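Long-range contacts in GXWXG domain-containing protein (Thermomonospora curvata, PDB 4MVE), which is of unknown function but joins a GXWXG family region to a DUF4334 region in one small, mostly antiparallel beta chain: residues A[20-25]-A[142-147]; A[118-123]-A[132-137]. All blocks are in the same frame, centred on the assembly; numbering follows the deposited sequence.

Contact 1: A[20-25]-A[142-147]; sequences CDRATV and ILYFHL
V25 and Y144 make the apolar centre of this contact, where the first turn of helix 22-29 lies over strand 143-149. Followed outward, Y144 starts with CB, 3.7 Å from V25 CG1. Its CG is closer still, 3.6 Å from V25 CG1, and CD1 also has that methyl within van der Waals range. On the other rim CD2 passes to the helix backbone, and CE2 lies 3.9 Å from R22 O and 4.1 Å from R22 CG. The hydroxyl OH runs past both segments to hydrogen bonds with E26 and R104. V25 directs CG1 at the ring because that methyl is anti to the backbone N (chi1 178°). An alanine at Y144 is likely to leave V25 CG1 without its ring, and E26 and R104 without the hydroxyl they share.

R22 reaches the start of the strand with an extended base and a bend at chi3 (76°). CD is 3.5 Å from I142 O, and NH1 comes equally near that oxygen, which lies at the guanidinium edge, near its plane; no hydrogen bond is formed. The stronger partner of NH1 is E26, in a salt bridge.

With no hydrogen bond between the segments, helix and strand meet mainly by van der Waals contact, with only a long polar approach of R22 NH1 to I142 O, while E26 draws both polar ends, R22 and Y144, to one carboxylate.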
ATOM      1  N   CYS A  20      13.387   1.380  -5.117  1.00 39.82           N
ATOM      2  CA  CYS A  20      13.162   1.649  -6.534  1.00 41.12           C
ATOM      3  C   CYS A  20      12.619   3.058  -6.667  1.00 43.91           C
ATOM      4  O   CYS A  20      11.638   3.397  -5.998  1.00 40.73           O
ATOM      5  CB  CYS A  20      12.236   0.614  -7.171  1.00 41.64           C
ATOM      6  SG  CYS A  20      12.124   0.729  -8.987  1.00 48.07           S
ATOM      7  N   ASP A  21      13.276   3.878  -7.506  1.00 42.17           N
ATOM      8  CA  ASP A  21      12.944   5.285  -7.767  1.00 42.82           C
ATOM      9  C   ASP A  21      11.520   5.436  -8.314  1.00 41.93           C
ATOM     10  O   ASP A  21      11.037   4.590  -9.069  1.00 40.73           O
ATOM     11  CB  ASP A  21      13.976   5.936  -8.698  1.00 48.13           C
ATOM     12  CG  ASP A  21      14.002   5.357 -10.089  1.00 64.03           C
ATOM     13  OD1 ASP A  21      14.815   4.430 -10.333  1.00 69.15           O
ATOM     14  OD2 ASP A  21      13.246   5.851 -10.946  1.00 70.35           O
ATOM     15  N   ARG A  22      10.845   6.494  -7.855  1.00 36.26           N
ATOM     16  CA  ARG A  22       9.436   6.817  -8.111  1.00 35.22           C
ATOM     17  C   ARG A  22       9.034   6.663  -9.592  1.00 39.75           C
ATOM     18  O   ARG A  22       8.040   5.990  -9.872  1.00 36.32           O
ATOM     19  CB  ARG A  22       9.127   8.251  -7.626  1.00 34.78           C
ATOM     20  CG  ARG A  22       7.632   8.539  -7.483  1.00 43.01           C
ATOM     21  CD  ARG A  22       7.348  10.030  -7.589  1.00 53.21           C
ATOM     22  NE  ARG A  22       7.426  10.474  -8.982  1.00 63.05           N
ATOM     23  CZ  ARG A  22       6.420  10.398  -9.849  1.00 84.12           C
ATOM     24  NH1 ARG A  22       5.230   9.937  -9.464  1.00 65.28           N
ATOM     25  NH2 ARG A  22       6.590  10.792 -11.105  1.00 79.52           N
ATOM     26  N   ALA A  23       9.791   7.301 -10.515  1.00 40.30           N
ATOM     27  CA  ALA A  23       9.564   7.273 -11.967  1.00 42.87           C
ATOM     28  C   ALA A  23       9.562   5.834 -12.523  1.00 45.37           C
ATOM     29  O   ALA A  23       8.694   5.504 -13.318  1.00 45.24           O
ATOM     30  CB  ALA A  23      10.619   8.117 -12.698  1.00 46.37           C
ATOM     31  N   THR A  24      10.475   4.984 -12.074  1.00 41.55           N
ATOM     32  CA  THR A  24      10.533   3.594 -12.547  1.00 41.56           C
ATOM     33  C   THR A  24       9.323   2.763 -12.009  1.00 44.07           C
ATOM     34  O   THR A  24       8.775   1.932 -12.750  1.00 45.48           O
ATOM     35  CB  THR A  24      11.874   2.964 -12.153  1.00 44.07           C
ATOM     36  OG1 THR A  24      12.938   3.809 -12.616  1.00 45.93           O
ATOM     37  CG2 THR A  24      12.037   1.545 -12.699  1.00 37.72           C
ATOM     38  N   VAL A  25       8.917   2.976 -10.748  1.00 36.65           N
ATOM     39  CA  VAL A  25       7.785   2.228 -10.188  1.00 34.41           C
ATOM     40  C   VAL A  25       6.496   2.632 -10.921  1.00 38.16           C
ATOM     41  O   VAL A  25       5.687   1.765 -11.269  1.00 36.96           O
ATOM     42  CB  VAL A  25       7.614   2.346  -8.641  1.00 35.00           C
ATOM     43  CG1 VAL A  25       6.376   1.553  -8.183  1.00 32.22           C
ATOM     44  CG2 VAL A  25       8.863   1.841  -7.903  1.00 33.79           C
ATOM     45  N   ILE A 142       2.510  11.278  -6.590  1.00 36.56           N
ATOM     46  CA  ILE A 142       2.005  10.010  -6.075  1.00 34.44           C
ATOM     47  C   ILE A 142       3.219   9.225  -5.514  1.00 38.62           C
ATOM     48  O   ILE A 142       4.233   9.185  -6.186  1.00 37.65           O
ATOM     49  CB  ILE A 142       1.307   9.223  -7.237  1.00 35.89           C
ATOM     50  CG1 ILE A 142       0.062   9.976  -7.834  1.00 36.29           C
ATOM     51  CG2 ILE A 142       1.030   7.740  -6.863  1.00 33.18           C
ATOM     52  CD1 ILE A 142      -1.109  10.303  -6.906  1.00 38.03           C
ATOM     53  N   LEU A 143       3.127   8.614  -4.323  1.00 35.68           N
ATOM     54  CA  LEU A 143       4.248   7.827  -3.791  1.00 35.35           C
ATOM     55  C   LEU A 143       3.829   6.322  -3.717  1.00 38.38           C
ATOM     56  O   LEU A 143       2.656   5.995  -3.563  1.00 37.72           O
ATOM     57  CB  LEU A 143       4.758   8.400  -2.445  1.00 36.21           C
ATOM     58  CG  LEU A 143       5.185   9.914  -2.493  1.00 42.80           C
ATOM     59  CD1 LEU A 143       5.344  10.506  -1.094  1.00 44.13           C
ATOM     60  CD2 LEU A 143       6.480  10.140  -3.310  1.00 43.17           C
ATOM     61  N   TYR A 144       4.784   5.424  -3.871  1.00 32.49           N
ATOM     62  CA  TYR A 144       4.473   4.015  -3.980  1.00 30.46           C
ATOM     63  C   TYR A 144       4.957   3.187  -2.818  1.00 32.84           C
ATOM     64  O   TYR A 144       6.036   3.421  -2.293  1.00 33.65           O
ATOM     65  CB  TYR A 144       5.068   3.455  -5.301  1.00 30.05           C
ATOM     66  CG  TYR A 144       4.489   4.151  -6.512  1.00 29.26           C
ATOM     67  CD1 TYR A 144       3.281   3.738  -7.066  1.00 31.20           C
ATOM     68  CD2 TYR A 144       5.119   5.255  -7.072  1.00 30.78           C
ATOM     69  CE1 TYR A 144       2.721   4.405  -8.155  1.00 29.66           C
ATOM     70  CE2 TYR A 144       4.546   5.959  -8.126  1.00 31.89           C
ATOM     71  CZ  TYR A 144       3.349   5.528  -8.669  1.00 36.56           C
ATOM     72  OH  TYR A 144       2.783   6.237  -9.703  1.00 39.95           O
ATOM     73  N   PHE A 145       4.178   2.168  -2.471  1.00 27.96           N
ATOM     74  CA  PHE A 145       4.546   1.203  -1.447  1.00 27.56           C
ATOM     75  C   PHE A 145       4.082  -0.195  -1.901  1.00 30.97           C
ATOM     76  O   PHE A 145       3.394  -0.311  -2.917  1.00 30.63           O
ATOM     77  CB  PHE A 145       3.983   1.615  -0.059  1.00 27.98           C
ATOM     78  CG  PHE A 145       2.476   1.570   0.034  1.00 29.25           C
ATOM     79  CD1 PHE A 145       1.704   2.691  -0.298  1.00 32.64           C
ATOM     80  CD2 PHE A 145       1.821   0.408   0.451  1.00 29.51           C
ATOM     81  CE1 PHE A 145       0.306   2.649  -0.227  1.00 32.62           C
ATOM     82  CE2 PHE A 145       0.426   0.354   0.506  1.00 33.06           C
ATOM     83  CZ  PHE A 145      -0.326   1.480   0.181  1.00 32.12           C
ATOM     84  N   HIS A 146       4.436  -1.255  -1.158  1.00 27.26           N
ATOM     85  CA  HIS A 146       3.981  -2.574  -1.601  1.00 26.83           C
ATOM     86  C   HIS A 146       3.379  -3.351  -0.450  1.00 30.38           C
ATOM     87  O   HIS A 146       3.607  -2.996   0.690  1.00 30.81           O
ATOM     88  CB  HIS A 146       5.104  -3.370  -2.307  1.00 26.98           C
ATOM     89  CG  HIS A 146       6.425  -3.410  -1.593  1.00 29.65           C
ATOM     90  ND1 HIS A 146       6.647  -4.266  -0.525  1.00 31.93           N
ATOM     91  CD2 HIS A 146       7.557  -2.706  -1.824  1.00 29.31           C
ATOM     92  CE1 HIS A 146       7.900  -4.064  -0.156  1.00 29.69           C
ATOM     93  NE2 HIS A 146       8.487  -3.146  -0.915  1.00 29.35           N
ATOM     94  N   LEU A 147       2.521  -4.346  -0.760  1.00 27.34           N
ATOM     95  CA  LEU A 147       1.892  -5.233   0.210  1.00 26.21           C
ATOM     96  C   LEU A 147       2.006  -6.661  -0.261  1.00 32.69           C
ATOM     97  O   LEU A 147       1.755  -6.945  -1.433  1.00 33.78           O
ATOM     98  CB  LEU A 147       0.405  -4.882   0.473  1.00 25.77           C
ATOM     99  CG  LEU A 147       0.054  -3.469   0.985  1.00 27.90           C
ATOM    100  CD1 LEU A 147      -1.462  -3.214   0.876  1.00 26.35           C
ATOM    101  CD2 LEU A 147       0.623  -3.200   2.411  1.00 26.73           C
TER

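Contact 2: A[118-123]-A[132-137]; sequences IIDHFR and GAMDAK
I119 pairs with D135, and H121 with A133, through backbone hydrogen bonds in both directions. In the first pair D135 N to I119 O is the shorter at 2.7 Å, and the return bond from I119 N to D135 O measures 3.0 Å. In the second pair H121 N to A133 O is the straighter. The pairs I118-A136, D120-M134 and F122-G132 alternate with these as non-hydrogen-bonded ones, where CA-H...O contacts such as D120 CA to A133 O, 3.4 Å, supplement the bonding.

This register and the 157° between strand directions define the antiparallel hairpin of strands 118-124 and 129-136. Strands 106-113 and 143-149 continue the sheet beyond it, pairing with 118-124 and 129-136 respectively.

One side-chain hydrogen bond crosses the strands: H121 NE2 donates to D135 OD2 over 3.1 Å at 166°. The acceptor offers its anti lone pair, and ring and carboxylate are nearly coplanar, 16° apart. H121 CG stands beside the backbone N, a turn that carries NE2 along the strands toward D135. I119 CG2 lies over one face of the imidazole, offset toward its rim. The bond to D135 OD2 and A133 O at the ring edge help fix the ring's rotation.

Apolar contacts gather on the face of I118, M134 and A136. The selenomethionine M134 brings CG to 3.6 Å from I118 CG2, while I118 CG1 meets A136 CB at 3.9 Å. F122 CD1 rests on G132 CA; a CB at G132 would fall about 3.3 Å from F122 CE1, a tight approach, so the glycine lets the ring lie this close.

A polar-to-apolar contact on the same face sets D120 OD1 3.4 Å from M134 CG, while D120 OD2 has a long, weak ion pair with K67.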
ATOM      1  N   ILE A 118      -6.046  10.946   2.356  1.00 27.51           N
ATOM      2  CA  ILE A 118      -5.110   9.993   1.751  1.00 26.63           C
ATOM      3  C   ILE A 118      -5.858   8.821   1.149  1.00 30.35           C
ATOM      4  O   ILE A 118      -6.669   8.178   1.835  1.00 28.10           O
ATOM      5  CB  ILE A 118      -4.078   9.480   2.817  1.00 30.16           C
ATOM      6  CG1 ILE A 118      -3.293  10.640   3.482  1.00 33.17           C
ATOM      7  CG2 ILE A 118      -3.110   8.463   2.201  1.00 31.34           C
ATOM      8  CD1 ILE A 118      -2.625  10.322   4.832  1.00 44.21           C
ATOM      9  N   ILE A 119      -5.563   8.525  -0.130  1.00 25.89           N
ATOM     10  CA  ILE A 119      -6.134   7.355  -0.802  1.00 25.23           C
ATOM     11  C   ILE A 119      -4.991   6.493  -1.331  1.00 30.29           C
ATOM     12  O   ILE A 119      -4.114   7.044  -1.986  1.00 30.90           O
ATOM     13  CB  ILE A 119      -7.084   7.768  -1.957  1.00 27.40           C
ATOM     14  CG1 ILE A 119      -8.287   8.564  -1.449  1.00 26.55           C
ATOM     15  CG2 ILE A 119      -7.545   6.527  -2.775  1.00 26.35           C
ATOM     16  CD1 ILE A 119      -8.937   9.388  -2.613  1.00 26.90           C
ATOM     17  N   ASP A 120      -5.019   5.160  -1.102  1.00 26.11           N
ATOM     18  CA  ASP A 120      -4.024   4.211  -1.639  1.00 24.55           C
ATOM     19  C   ASP A 120      -4.682   3.369  -2.722  1.00 28.94           C
ATOM     20  O   ASP A 120      -5.541   2.538  -2.405  1.00 28.36           O
ATOM     21  CB  ASP A 120      -3.427   3.300  -0.554  1.00 25.89           C
ATOM     22  CG  ASP A 120      -2.854   4.012   0.662  1.00 38.09           C
ATOM     23  OD1 ASP A 120      -2.264   5.108   0.495  1.00 37.18           O
ATOM     24  OD2 ASP A 120      -2.931   3.444   1.763  1.00 43.92           O
ATOM     25  N   HIS A 121      -4.284   3.589  -3.986  1.00 25.94           N
ATOM     26  CA  HIS A 121      -4.811   2.908  -5.195  1.00 26.62           C
ATOM     27  C   HIS A 121      -4.032   1.624  -5.418  1.00 32.89           C
ATOM     28  O   HIS A 121      -2.810   1.672  -5.552  1.00 33.22           O
ATOM     29  CB  HIS A 121      -4.713   3.828  -6.415  1.00 26.68           C
ATOM     30  CG  HIS A 121      -5.382   5.151  -6.221  1.00 31.03           C
ATOM     31  ND1 HIS A 121      -6.680   5.398  -6.703  1.00 32.39           N
ATOM     32  CD2 HIS A 121      -4.909   6.284  -5.639  1.00 33.26           C
ATOM     33  CE1 HIS A 121      -6.933   6.657  -6.406  1.00 32.53           C
ATOM     34  NE2 HIS A 121      -5.886   7.241  -5.789  1.00 33.61           N
ATOM     35  N   PHE A 122      -4.711   0.471  -5.353  1.00 29.22           N
ATOM     36  CA  PHE A 122      -4.038  -0.831  -5.453  1.00 27.71           C
ATOM     37  C   PHE A 122      -4.094  -1.443  -6.847  1.00 33.38           C
ATOM     38  O   PHE A 122      -5.143  -1.450  -7.491  1.00 33.58           O
ATOM     39  CB  PHE A 122      -4.653  -1.812  -4.454  1.00 28.44           C
ATOM     40  CG  PHE A 122      -4.533  -1.365  -3.029  1.00 29.53           C
ATOM     41  CD1 PHE A 122      -3.282  -1.150  -2.454  1.00 32.25           C
ATOM     42  CD2 PHE A 122      -5.666  -1.118  -2.261  1.00 30.17           C
ATOM     43  CE1 PHE A 122      -3.173  -0.707  -1.134  1.00 32.38           C
ATOM     44  CE2 PHE A 122      -5.553  -0.657  -0.959  1.00 32.12           C
ATOM     45  CZ  PHE A 122      -4.307  -0.477  -0.393  1.00 30.23           C
ATOM     46  N   ARG A 123      -2.972  -2.009  -7.292  1.00 29.49           N
ATOM     47  CA  ARG A 123      -2.928  -2.758  -8.550  1.00 30.52           C
ATOM     48  C   ARG A 123      -2.287  -4.102  -8.265  1.00 32.82           C
ATOM     49  O   ARG A 123      -1.411  -4.183  -7.427  1.00 31.54           O
ATOM     50  CB  ARG A 123      -2.160  -1.999  -9.653  1.00 33.86           C
ATOM     51  CG  ARG A 123      -2.701  -0.637 -10.024  1.00 33.88           C
ATOM     52  CD  ARG A 123      -3.810  -0.593 -11.058  1.00 50.69           C
ATOM     53  NE  ARG A 123      -4.232   0.804 -11.242  1.00 59.66           N
ATOM     54  CZ  ARG A 123      -3.729   1.630 -12.156  1.00 70.97           C
ATOM     55  NH1 ARG A 123      -2.827   1.196 -13.031  1.00 47.20           N
ATOM     56  NH2 ARG A 123      -4.139   2.890 -12.217  1.00 64.59           N
ATOM     57  N   GLY A 132       0.818  -0.227  -4.004  1.00 26.90           N
ATOM     58  CA  GLY A 132      -0.140   0.787  -3.575  1.00 25.27           C
ATOM     59  C   GLY A 132       0.380   2.128  -4.022  1.00 31.71           C
ATOM     60  O   GLY A 132       1.573   2.398  -3.857  1.00 31.16           O
ATOM     61  N   ALA A 133      -0.513   2.981  -4.584  1.00 28.85           N
ATOM     62  CA  ALA A 133      -0.209   4.331  -5.043  1.00 28.70           C
ATOM     63  C   ALA A 133      -0.869   5.331  -4.096  1.00 29.27           C
ATOM     64  O   ALA A 133      -2.091   5.481  -4.098  1.00 27.02           O
ATOM     65  CB  ALA A 133      -0.703   4.534  -6.471  1.00 30.02           C
HETATM   66  N   MSE A 134      -0.062   5.953  -3.222  1.00 24.57           N
HETATM   67  CA  MSE A 134      -0.583   6.878  -2.242  1.00 26.16           C
HETATM   68  C   MSE A 134      -0.859   8.247  -2.887  1.00 32.35           C
HETATM   69  O   MSE A 134       0.058   8.871  -3.445  1.00 33.09           O
HETATM   70  CB  MSE A 134       0.386   7.032  -1.047  1.00 28.31           C
HETATM   71  CG  MSE A 134      -0.253   7.861   0.052  1.00 34.65           C
HETATM   72 SE   MSE A 134       1.027   8.463   1.358  0.97 43.51          SE
HETATM   73  CE  MSE A 134       1.938   9.822   0.208  1.00 41.66           C
ATOM     74  N   ASP A 135      -2.120   8.685  -2.795  1.00 28.77           N
ATOM     75  CA  ASP A 135      -2.670   9.944  -3.331  1.00 29.54           C
ATOM     76  C   ASP A 135      -3.105  10.805  -2.123  1.00 32.32           C
ATOM     77  O   ASP A 135      -4.236  10.688  -1.642  1.00 31.62           O
ATOM     78  CB  ASP A 135      -3.843   9.572  -4.293  1.00 29.02           C
ATOM     79  CG  ASP A 135      -4.796  10.662  -4.760  1.00 36.81           C
ATOM     80  OD1 ASP A 135      -4.466  11.876  -4.590  1.00 36.11           O
ATOM     81  OD2 ASP A 135      -5.859  10.310  -5.334  1.00 36.56           O
ATOM     82  N   ALA A 136      -2.161  11.596  -1.585  1.00 29.21           N
ATOM     83  CA  ALA A 136      -2.353  12.439  -0.392  1.00 29.13           C
ATOM     84  C   ALA A 136      -2.417  13.919  -0.769  1.00 36.26           C
ATOM     85  O   ALA A 136      -1.496  14.450  -1.420  1.00 37.92           O
ATOM     86  CB  ALA A 136      -1.218  12.218   0.615  1.00 29.98           C
ATOM     87  N   LYS A 137      -3.484  14.591  -0.306  1.00 31.33           N
ATOM     88  CA  LYS A 137      -3.722  15.999  -0.549  1.00 34.54           C
ATOM     89  C   LYS A 137      -2.466  16.841  -0.383  1.00 45.37           C
ATOM     90  O   LYS A 137      -1.803  16.793   0.667  1.00 44.57           O
ATOM     91  CB  LYS A 137      -4.815  16.543   0.353  1.00 34.99           C
ATOM     92  CG  LYS A 137      -5.069  18.018   0.116  1.00 42.49           C
ATOM     93  CD  LYS A 137      -6.274  18.480   0.863  1.00 42.80           C
ATOM     94  CE  LYS A 137      -7.429  18.583  -0.083  1.00 30.87           C
ATOM     95  NZ  LYS A 137      -8.457  19.543   0.425  1.00 25.95           N
TER

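In the fold
From the N terminus, helix 5-16 is followed by 20-25, the beginning of helix 22-29 and the first half of contact 1. The chain then builds most of the sheet before 142-147 closes that long loop, 117 residues later. Contact 2 falls wholly within this span: 118-123 turns back after a short connection and pairs with 132-137, so the two contacts nest and do not cross. Their centres are about 11 Å apart. Strand 129-136 lies between 118-124 and 143-149, with L143 O 2.7 Å from M134 N and F145 O 2.8 Å from G132 N, probable hydrogen bonds. Contact 1 thus ties the N-terminal helical part to the sheet in whose interior contact 2 pairs two neighbouring strands.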